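Local coordinates for glucose-resistance amylase regulator (PDB 4RK6), which binds D-glucose in a periplasmic-binding-protein-like domain and probably acts as a DNA-binding transcriptional repressor of the LacI family, at residues S108-Y120 / T144-H156. Numbering follows the deposited sequence.
Sequences SNEFEMMNSIVDY and TRRTNFIKSMTDH. With GLC (alpha-D-glucopyranose), chain C.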
ATOM      1  N   SER A 108      -7.301  18.552   2.356  1.00 22.34           N
ATOM      2  CA  SER A 108      -8.266  18.570   3.441  1.00 20.76           C
ATOM      3  C   SER A 108      -7.866  19.711   4.363  1.00 25.82           C
ATOM      4  O   SER A 108      -6.673  20.027   4.484  1.00 22.58           O
ATOM      5  CB  SER A 108      -8.254  17.231   4.207  1.00 22.93           C
ATOM      6  OG  SER A 108      -8.577  16.131   3.342  1.00 22.99           O
ATOM      7  N   ASN A 109      -8.838  20.294   5.049  1.00 21.42           N
ATOM      8  CA  ASN A 109      -8.551  21.336   6.009  1.00 21.42           C
ATOM      9  C   ASN A 109      -8.052  20.756   7.325  1.00 23.20           C
ATOM     10  O   ASN A 109      -8.815  20.155   8.072  1.00 23.35           O
ATOM     11  CB  ASN A 109      -9.778  22.212   6.252  1.00 22.42           C
ATOM     12  CG  ASN A 109      -9.477  23.438   7.105  1.00 25.14           C
ATOM     13  OD1 ASN A 109      -9.142  23.354   8.288  1.00 28.24           O
ATOM     14  ND2 ASN A 109      -9.646  24.612   6.502  1.00 37.73           N
ATOM     15  N   GLU A 110      -6.773  20.964   7.605  1.00 22.18           N
ATOM     16  CA  GLU A 110      -6.115  20.291   8.727  1.00 22.26           C
ATOM     17  C   GLU A 110      -6.706  20.668  10.084  1.00 25.82           C
ATOM     18  O   GLU A 110      -6.938  19.796  10.915  1.00 25.05           O
ATOM     19  CB  GLU A 110      -4.602  20.528   8.698  1.00 23.43           C
ATOM     20  CG  GLU A 110      -3.863  19.714   7.651  1.00 23.44           C
ATOM     21  CD  GLU A 110      -3.541  18.292   8.115  1.00 25.98           C
ATOM     22  OE1 GLU A 110      -3.748  17.955   9.306  1.00 23.92           O
ATOM     23  OE2 GLU A 110      -3.039  17.532   7.282  1.00 25.43           O
ATOM     24  N   PHE A 111      -6.977  21.950  10.327  1.00 22.58           N
ATOM     25  CA  PHE A 111      -7.530  22.299  11.616  1.00 24.10           C
ATOM     26  C   PHE A 111      -8.939  21.742  11.792  1.00 24.60           C
ATOM     27  O   PHE A 111      -9.293  21.289  12.874  1.00 26.10           O
ATOM     28  CB  PHE A 111      -7.514  23.805  11.888  1.00 31.89           C
ATOM     29  CG  PHE A 111      -8.027  24.141  13.250  1.00 27.07           C
ATOM     30  CD1 PHE A 111      -7.222  23.955  14.375  1.00 24.74           C
ATOM     31  CD2 PHE A 111      -9.341  24.552  13.425  1.00 30.23           C
ATOM     32  CE1 PHE A 111      -7.712  24.198  15.639  1.00 37.36           C
ATOM     33  CE2 PHE A 111      -9.829  24.807  14.691  1.00 35.67           C
ATOM     34  CZ  PHE A 111      -9.014  24.630  15.797  1.00 33.00           C
ATOM     35  N   GLU A 112      -9.752  21.801  10.744  1.00 24.08           N
ATOM     36  CA  GLU A 112     -11.105  21.255  10.820  1.00 24.24           C
ATOM     37  C   GLU A 112     -11.088  19.764  11.118  1.00 26.50           C
ATOM     38  O   GLU A 112     -11.904  19.283  11.930  1.00 25.96           O
ATOM     39  CB  GLU A 112     -11.852  21.511   9.520  1.00 29.76           C
ATOM     40  CG  GLU A 112     -13.346  21.253   9.576  1.00 48.38           C
ATOM     41  CD  GLU A 112     -14.033  21.566   8.255  1.00133.20           C
ATOM     42  OE1 GLU A 112     -14.772  20.697   7.750  1.00 83.90           O
ATOM     43  OE2 GLU A 112     -13.829  22.674   7.710  1.00 71.06           O
HETATM   44  N   MSE A 113     -10.188  19.025  10.454  1.00 24.55           N
HETATM   45  CA  MSE A 113     -10.055  17.571  10.726  1.00 23.90           C
HETATM   46  C   MSE A 113      -9.761  17.358  12.169  1.00 25.29           C
HETATM   47  O   MSE A 113     -10.482  16.623  12.865  1.00 23.81           O
HETATM   48  CB  MSE A 113      -8.944  16.898   9.925  1.00 25.18           C
HETATM   49  CG  MSE A 113      -9.301  16.770   8.451  1.00 29.34           C
HETATM   50 SE   MSE A 113      -8.100  15.457   7.612  1.00 26.38          SE
HETATM   51  CE  MSE A 113      -6.505  16.624   7.481  1.00 25.14           C
HETATM   52  N   MSE A 114      -8.721  18.023  12.660  1.00 22.20           N
HETATM   53  CA  MSE A 114      -8.286  17.812  14.043  1.00 21.88           C
HETATM   54  C   MSE A 114      -9.318  18.253  15.033  1.00 23.23           C
HETATM   55  O   MSE A 114      -9.588  17.569  16.022  1.00 23.15           O
HETATM   56  CB  MSE A 114      -6.993  18.553  14.334  1.00 22.45           C
HETATM   57  CG  MSE A 114      -6.491  18.301  15.748  1.00 23.22           C
HETATM   58 SE   MSE A 114      -5.905  16.426  15.969  1.00 26.76          SE
HETATM   59  CE  MSE A 114      -4.441  16.500  14.689  1.00 25.03           C
ATOM     60  N   ASN A 115      -9.894  19.420  14.800  1.00 26.49           N
ATOM     61  CA  ASN A 115     -10.900  19.926  15.689  1.00 25.09           C
ATOM     62  C   ASN A 115     -12.158  19.036  15.744  1.00 22.33           C
ATOM     63  O   ASN A 115     -12.731  18.862  16.808  1.00 25.94           O
ATOM     64  CB  ASN A 115     -11.248  21.350  15.315  1.00 27.16           C
ATOM     65  CG  ASN A 115     -12.040  22.027  16.379  1.00 28.05           C
ATOM     66  OD1 ASN A 115     -11.565  22.202  17.502  1.00 29.66           O
ATOM     67  ND2 ASN A 115     -13.282  22.379  16.055  1.00 29.05           N
ATOM     68  N   SER A 116     -12.549  18.439  14.626  1.00 21.50           N
ATOM     69  CA  SER A 116     -13.679  17.511  14.616  0.50 23.02           C
ATOM     70  C   SER A 116     -13.390  16.301  15.509  1.00 24.10           C
ATOM     71  O   SER A 116     -14.255  15.799  16.170  1.00 22.84           O
ATOM     72  CB  SER A 116     -14.045  17.069  13.192  0.50 27.35           C
ATOM     73  OG  SER A 116     -13.135  16.113  12.661  0.50 27.30           O
ATOM     74  N   ILE A 117     -12.153  15.838  15.528  1.00 22.39           N
ATOM     75  CA  ILE A 117     -11.832  14.643  16.305  1.00 21.33           C
ATOM     76  C   ILE A 117     -11.831  14.973  17.792  1.00 23.62           C
ATOM     77  O   ILE A 117     -12.374  14.248  18.588  1.00 22.52           O
ATOM     78  CB  ILE A 117     -10.460  14.050  15.910  1.00 23.67           C
ATOM     79  CG1 ILE A 117     -10.473  13.613  14.439  1.00 20.46           C
ATOM     80  CG2 ILE A 117     -10.099  12.911  16.848  1.00 21.41           C
ATOM     81  CD1 ILE A 117      -9.096  13.285  13.894  1.00 25.37           C
ATOM     82  N   VAL A 118     -11.206  16.092  18.149  1.00 21.79           N
ATOM     83  CA  VAL A 118     -11.136  16.512  19.535  1.00 21.56           C
ATOM     84  C   VAL A 118     -12.542  16.786  20.051  1.00 24.32           C
ATOM     85  O   VAL A 118     -12.901  16.370  21.143  1.00 22.97           O
ATOM     86  CB  VAL A 118     -10.238  17.759  19.665  1.00 21.04           C
ATOM     87  CG1 VAL A 118     -10.396  18.397  21.038  1.00 24.14           C
ATOM     88  CG2 VAL A 118      -8.798  17.407  19.411  1.00 26.93           C
ATOM     89  N   ASP A 119     -13.363  17.460  19.248  1.00 22.76           N
ATOM     90  CA  ASP A 119     -14.740  17.731  19.654  1.00 22.86           C
ATOM     91  C   ASP A 119     -15.533  16.449  19.966  1.00 25.43           C
ATOM     92  O   ASP A 119     -16.244  16.350  20.970  1.00 23.32           O
ATOM     93  CB  ASP A 119     -15.455  18.536  18.577  1.00 27.30           C
ATOM     94  CG  ASP A 119     -16.588  19.345  19.136  1.00 49.97           C
ATOM     95  OD1 ASP A 119     -16.348  20.198  20.018  1.00 39.68           O
ATOM     96  OD2 ASP A 119     -17.724  19.110  18.708  1.00 40.82           O
ATOM     97  N   TYR A 120     -15.390  15.469  19.087  1.00 21.84           N
ATOM     98  CA  TYR A 120     -16.031  14.177  19.258  1.00 19.65           C
ATOM     99  C   TYR A 120     -15.525  13.459  20.498  1.00 20.73           C
ATOM    100  O   TYR A 120     -16.312  12.950  21.298  1.00 23.95           O
ATOM    101  CB  TYR A 120     -15.803  13.309  18.000  1.00 20.84           C
ATOM    102  CG  TYR A 120     -16.306  11.918  18.148  1.00 19.75           C
ATOM    103  CD1 TYR A 120     -17.651  11.671  18.371  1.00 21.74           C
ATOM    104  CD2 TYR A 120     -15.445  10.842  18.081  1.00 27.76           C
ATOM    105  CE1 TYR A 120     -18.131  10.373  18.515  1.00 24.23           C
ATOM    106  CE2 TYR A 120     -15.910   9.550  18.225  1.00 25.04           C
ATOM    107  CZ  TYR A 120     -17.231   9.312  18.443  1.00 23.05           C
ATOM    108  OH  TYR A 120     -17.644   8.004  18.577  1.00 25.84           O
ATOM    109  N   THR A 144       2.166  20.537  11.769  1.00 24.85           N
ATOM    110  CA  THR A 144       0.788  20.930  11.587  1.00 23.03           C
ATOM    111  C   THR A 144      -0.159  20.276  12.579  1.00 21.77           C
ATOM    112  O   THR A 144      -0.951  20.945  13.225  1.00 24.01           O
ATOM    113  CB  THR A 144       0.358  20.586  10.150  1.00 30.75           C
ATOM    114  OG1 THR A 144       1.285  21.185   9.236  1.00 32.76           O
ATOM    115  CG2 THR A 144      -1.068  21.060   9.861  1.00 30.16           C
ATOM    116  N   ARG A 145      -0.108  18.949  12.673  1.00 24.56           N
ATOM    117  CA  ARG A 145      -1.059  18.241  13.537  1.00 23.95           C
ATOM    118  C   ARG A 145      -0.818  18.450  15.017  1.00 21.84           C
ATOM    119  O   ARG A 145      -1.757  18.622  15.773  1.00 23.35           O
ATOM    120  CB  ARG A 145      -1.105  16.766  13.166  1.00 24.77           C
ATOM    121  CG  ARG A 145      -1.723  16.656  11.783  1.00 27.02           C
ATOM    122  CD  ARG A 145      -2.016  15.250  11.287  1.00 26.03           C
ATOM    123  NE  ARG A 145      -2.675  15.399   9.993  1.00 27.04           N
ATOM    124  CZ  ARG A 145      -2.848  14.435   9.095  1.00 24.70           C
ATOM    125  NH1 ARG A 145      -2.447  13.186   9.330  1.00 24.93           N
ATOM    126  NH2 ARG A 145      -3.417  14.744   7.933  1.00 24.71           N
ATOM    127  N   ARG A 146       0.437  18.405  15.432  1.00 23.81           N
ATOM    128  CA  ARG A 146       0.813  18.748  16.800  1.00 27.05           C
ATOM    129  C   ARG A 146       0.235  20.112  17.199  1.00 22.18           C
ATOM    130  O   ARG A 146      -0.414  20.254  18.250  1.00 23.99           O
ATOM    131  CB  ARG A 146       2.345  18.788  16.890  1.00 23.30           C
ATOM    132  CG  ARG A 146       2.909  19.136  18.253  1.00 28.03           C
ATOM    133  CD  ARG A 146       4.356  19.594  18.145  1.00 28.11           C
ATOM    134  NE  ARG A 146       4.906  19.937  19.457  1.00 25.31           N
ATOM    135  CZ  ARG A 146       5.754  19.185  20.167  1.00 26.93           C
ATOM    136  NH1 ARG A 146       6.211  18.020  19.715  1.00 27.99           N
ATOM    137  NH2 ARG A 146       6.181  19.629  21.343  1.00 31.00           N
ATOM    138  N   THR A 147       0.490  21.109  16.358  1.00 23.18           N
ATOM    139  CA  THR A 147       0.018  22.459  16.644  1.00 21.42           C
ATOM    140  C   THR A 147      -1.507  22.559  16.669  1.00 24.69           C
ATOM    141  O   THR A 147      -2.078  23.146  17.584  1.00 24.38           O
ATOM    142  CB  THR A 147       0.682  23.459  15.695  1.00 30.82           C
ATOM    143  OG1 THR A 147       2.059  23.534  16.071  1.00 25.65           O
ATOM    144  CG2 THR A 147       0.041  24.814  15.800  1.00 30.70           C
ATOM    145  N   ASN A 148      -2.181  21.935  15.700  1.00 23.61           N
ATOM    146  CA  ASN A 148      -3.646  21.970  15.690  1.00 21.65           C
ATOM    147  C   ASN A 148      -4.287  21.213  16.845  1.00 22.39           C
ATOM    148  O   ASN A 148      -5.315  21.630  17.371  1.00 25.62           O
ATOM    149  CB  ASN A 148      -4.176  21.459  14.355  1.00 21.64           C
ATOM    150  CG  ASN A 148      -3.962  22.434  13.232  1.00 26.58           C
ATOM    151  OD1 ASN A 148      -3.855  23.658  13.437  1.00 28.09           O
ATOM    152  ND2 ASN A 148      -3.889  21.916  12.034  1.00 29.74           N
ATOM    153  N   PHE A 149      -3.664  20.104  17.249  1.00 22.38           N
ATOM    154  CA  PHE A 149      -4.130  19.335  18.405  1.00 20.06           C
ATOM    155  C   PHE A 149      -4.071  20.190  19.642  1.00 24.22           C
ATOM    156  O   PHE A 149      -5.034  20.286  20.381  1.00 23.89           O
ATOM    157  CB  PHE A 149      -3.273  18.079  18.563  1.00 25.67           C
ATOM    158  CG  PHE A 149      -3.589  17.260  19.789  1.00 25.50           C
ATOM    159  CD1 PHE A 149      -4.867  16.759  20.004  1.00 25.06           C
ATOM    160  CD2 PHE A 149      -2.604  16.976  20.719  1.00 24.58           C
ATOM    161  CE1 PHE A 149      -5.163  15.996  21.129  1.00 22.43           C
ATOM    162  CE2 PHE A 149      -2.882  16.189  21.830  1.00 22.63           C
ATOM    163  CZ  PHE A 149      -4.172  15.723  22.055  1.00 23.29           C
ATOM    164  N   ILE A 150      -2.927  20.829  19.850  1.00 25.49           N
ATOM    165  CA  ILE A 150      -2.766  21.681  21.011  1.00 22.95           C
ATOM    166  C   ILE A 150      -3.770  22.848  21.006  1.00 24.58           C
ATOM    167  O   ILE A 150      -4.427  23.113  22.027  1.00 28.52           O
ATOM    168  CB  ILE A 150      -1.302  22.126  21.189  1.00 26.44           C
ATOM    169  CG1 ILE A 150      -0.467  20.900  21.568  1.00 26.21           C
ATOM    170  CG2 ILE A 150      -1.210  23.164  22.317  1.00 29.21           C
ATOM    171  CD1 ILE A 150       1.006  21.041  21.308  1.00 27.92           C
ATOM    172  N   LYS A 151      -3.928  23.495  19.863  1.00 27.25           N
ATOM    173  CA  LYS A 151      -4.880  24.610  19.713  1.00 25.15           C
ATOM    174  C   LYS A 151      -6.300  24.149  20.017  1.00 27.69           C
ATOM    175  O   LYS A 151      -7.024  24.785  20.777  1.00 27.80           O
ATOM    176  CB  LYS A 151      -4.814  25.178  18.301  1.00 28.31           C
ATOM    177  CG  LYS A 151      -5.793  26.331  18.035  1.00 32.65           C
ATOM    178  CD  LYS A 151      -5.708  26.843  16.603  1.00 44.11           C
ATOM    179  CE  LYS A 151      -6.437  28.173  16.415  1.00 78.69           C
ATOM    180  NZ  LYS A 151      -7.770  28.240  17.080  1.00 66.99           N
ATOM    181  N   SER A 152      -6.691  23.010  19.450  1.00 26.36           N
ATOM    182  CA  SER A 152      -8.044  22.509  19.652  1.00 23.95           C
ATOM    183  C   SER A 152      -8.305  22.146  21.124  1.00 22.41           C
ATOM    184  O   SER A 152      -9.361  22.458  21.676  1.00 26.63           O
ATOM    185  CB  SER A 152      -8.328  21.307  18.736  1.00 27.77           C
ATOM    186  OG  SER A 152      -9.657  20.857  18.935  1.00 27.31           O
HETATM  187  N   MSE A 153      -7.345  21.490  21.758  1.00 22.91           N
HETATM  188  CA  MSE A 153      -7.495  21.071  23.137  1.00 24.96           C
HETATM  189  C   MSE A 153      -7.624  22.302  24.006  1.00 28.88           C
HETATM  190  O   MSE A 153      -8.491  22.362  24.874  1.00 26.08           O
HETATM  191  CB  MSE A 153      -6.325  20.214  23.604  1.00 24.40           C
HETATM  192  CG  MSE A 153      -6.258  18.841  22.916  1.00 27.02           C
HETATM  193 SE   MSE A 153      -7.572  17.621  23.689  1.00 28.13          SE
HETATM  194  CE  MSE A 153      -6.620  17.132  25.340  1.00 26.27           C
ATOM    195  N   THR A 154      -6.765  23.290  23.773  1.00 26.51           N
ATOM    196  CA  THR A 154      -6.832  24.516  24.572  1.00 33.33           C
ATOM    197  C   THR A 154      -8.078  25.361  24.244  1.00 34.45           C
ATOM    198  O   THR A 154      -8.649  25.950  25.159  1.00 30.30           O
ATOM    199  CB  THR A 154      -5.524  25.330  24.484  1.00 34.45           C
ATOM    200  OG1 THR A 154      -5.250  25.684  23.134  1.00 36.85           O
ATOM    201  CG2 THR A 154      -4.356  24.537  25.006  1.00 28.83           C
ATOM    202  N   ASP A 155      -8.535  25.379  22.979  1.00 29.89           N
ATOM    203  CA  ASP A 155      -9.825  26.022  22.602  1.00 32.50           C
ATOM    204  C   ASP A 155     -11.014  25.427  23.377  1.00 34.83           C
ATOM    205  O   ASP A 155     -12.014  26.102  23.613  1.00 32.87           O
ATOM    206  CB  ASP A 155     -10.137  25.854  21.109  1.00 34.33           C
ATOM    207  CG  ASP A 155      -9.301  26.752  20.190  1.00 49.70           C
ATOM    208  OD1 ASP A 155      -8.663  27.722  20.625  1.00 37.58           O
ATOM    209  OD2 ASP A 155      -9.303  26.477  18.977  1.00 39.81           O
ATOM    210  N   HIS A 156     -10.906  24.150  23.742  1.00 26.16           N
ATOM    211  CA  HIS A 156     -11.925  23.423  24.514  1.00 30.32           C
ATOM    212  C   HIS A 156     -11.704  23.517  26.035  1.00 29.19           C
ATOM    213  O   HIS A 156     -12.305  22.762  26.816  1.00 34.25           O
ATOM    214  CB  HIS A 156     -11.943  21.937  24.079  1.00 36.13           C
ATOM    215  CG  HIS A 156     -12.636  21.688  22.774  1.00 28.07           C
ATOM    216  ND1 HIS A 156     -12.015  21.840  21.550  1.00 30.99           N
ATOM    217  CD2 HIS A 156     -13.899  21.275  22.507  1.00 25.96           C
ATOM    218  CE1 HIS A 156     -12.869  21.537  20.585  1.00 32.23           C
ATOM    219  NE2 HIS A 156     -14.020  21.199  21.140  1.00 30.80           N
TER
HETATM  220  C1  GLC C 401       0.730  12.938   4.595  1.00 48.41           C
HETATM  221  C2  GLC C 401      -0.511  13.728   4.180  1.00 29.09           C
HETATM  222  C3  GLC C 401      -1.604  13.715   5.229  1.00 25.54           C
HETATM  223  C4  GLC C 401      -1.817  12.284   5.732  1.00 19.81           C
HETATM  224  C5  GLC C 401      -0.501  11.801   6.343  1.00 28.21           C
HETATM  225  C6  GLC C 401      -0.607  10.367   6.856  1.00 23.10           C
HETATM  226  O1  GLC C 401       1.478  13.764   5.400  1.00 33.22           O
HETATM  227  O2  GLC C 401      -0.179  15.093   3.931  1.00 30.58           O
HETATM  228  O3  GLC C 401      -2.770  14.201   4.573  1.00 25.92           O
HETATM  229  O4  GLC C 401      -2.875  12.252   6.641  1.00 22.26           O
HETATM  230  O5  GLC C 401       0.510  11.773   5.370  1.00 30.84           O
HETATM  231  O6  GLC C 401      -0.906   9.482   5.822  1.00 26.12           O
HETATM  232  O   HOH W   1      -4.414  18.950  11.725  1.00 24.45           O
HETATM  233  O   HOH W   2     -11.780  24.819  18.399  1.00 37.33           O
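Asn115 OD1 is gripped twice: Ser152 OG donates to it at 2.7 Å, tilted 19° from the amide plane, and a water that also donates to Asp155 OD2 supplies a second proton. Ser152 is a knob among Phe111, Met114, Asn115 and Val118, and its OG lies only 3.2 Å from Val118 CB. One turn on, the rotation of the His156 ring is fixed by two bonds in its own plane. His156 NE2 gives a nearly straight bond of 2.8 Å to the anti lone pair of Asp119 OD1, and ND1 turns back to Ser152 O; Val118 CG1 covers a ring face in a CH-pi contact.

The two helices, 110-120 and 144-155, cross at -46° in one lobe of the LacI-type sugar-binding fold, their N-terminal ends at the glucose site. Between them Met114 SE meets Phe149 in an oblique Met-aromatic contact, and both side chains also touch Ile194 of strand 192-195. Farther out, chi1 of -177° swings the Phe111 ring across to helix 144-155, where it is a knob among Asn148, Lys151, Ser152 and Asp155, the first meeting its edge.

At the glucose end, Arg145 grips the Glu110 carboxylate side-on in a salt bridge: Arg145 NE reaches the syn lone pair of Glu110 OE1 at 2.9 Å, and NH2 meets OE2. This bidentate grip fixes the rotation of the guanidinium; Arg145 NH1 and NH2 both donate to glucose O4, each at 2.9 Å, making Glu110 a second-shell residue of the sugar pocket.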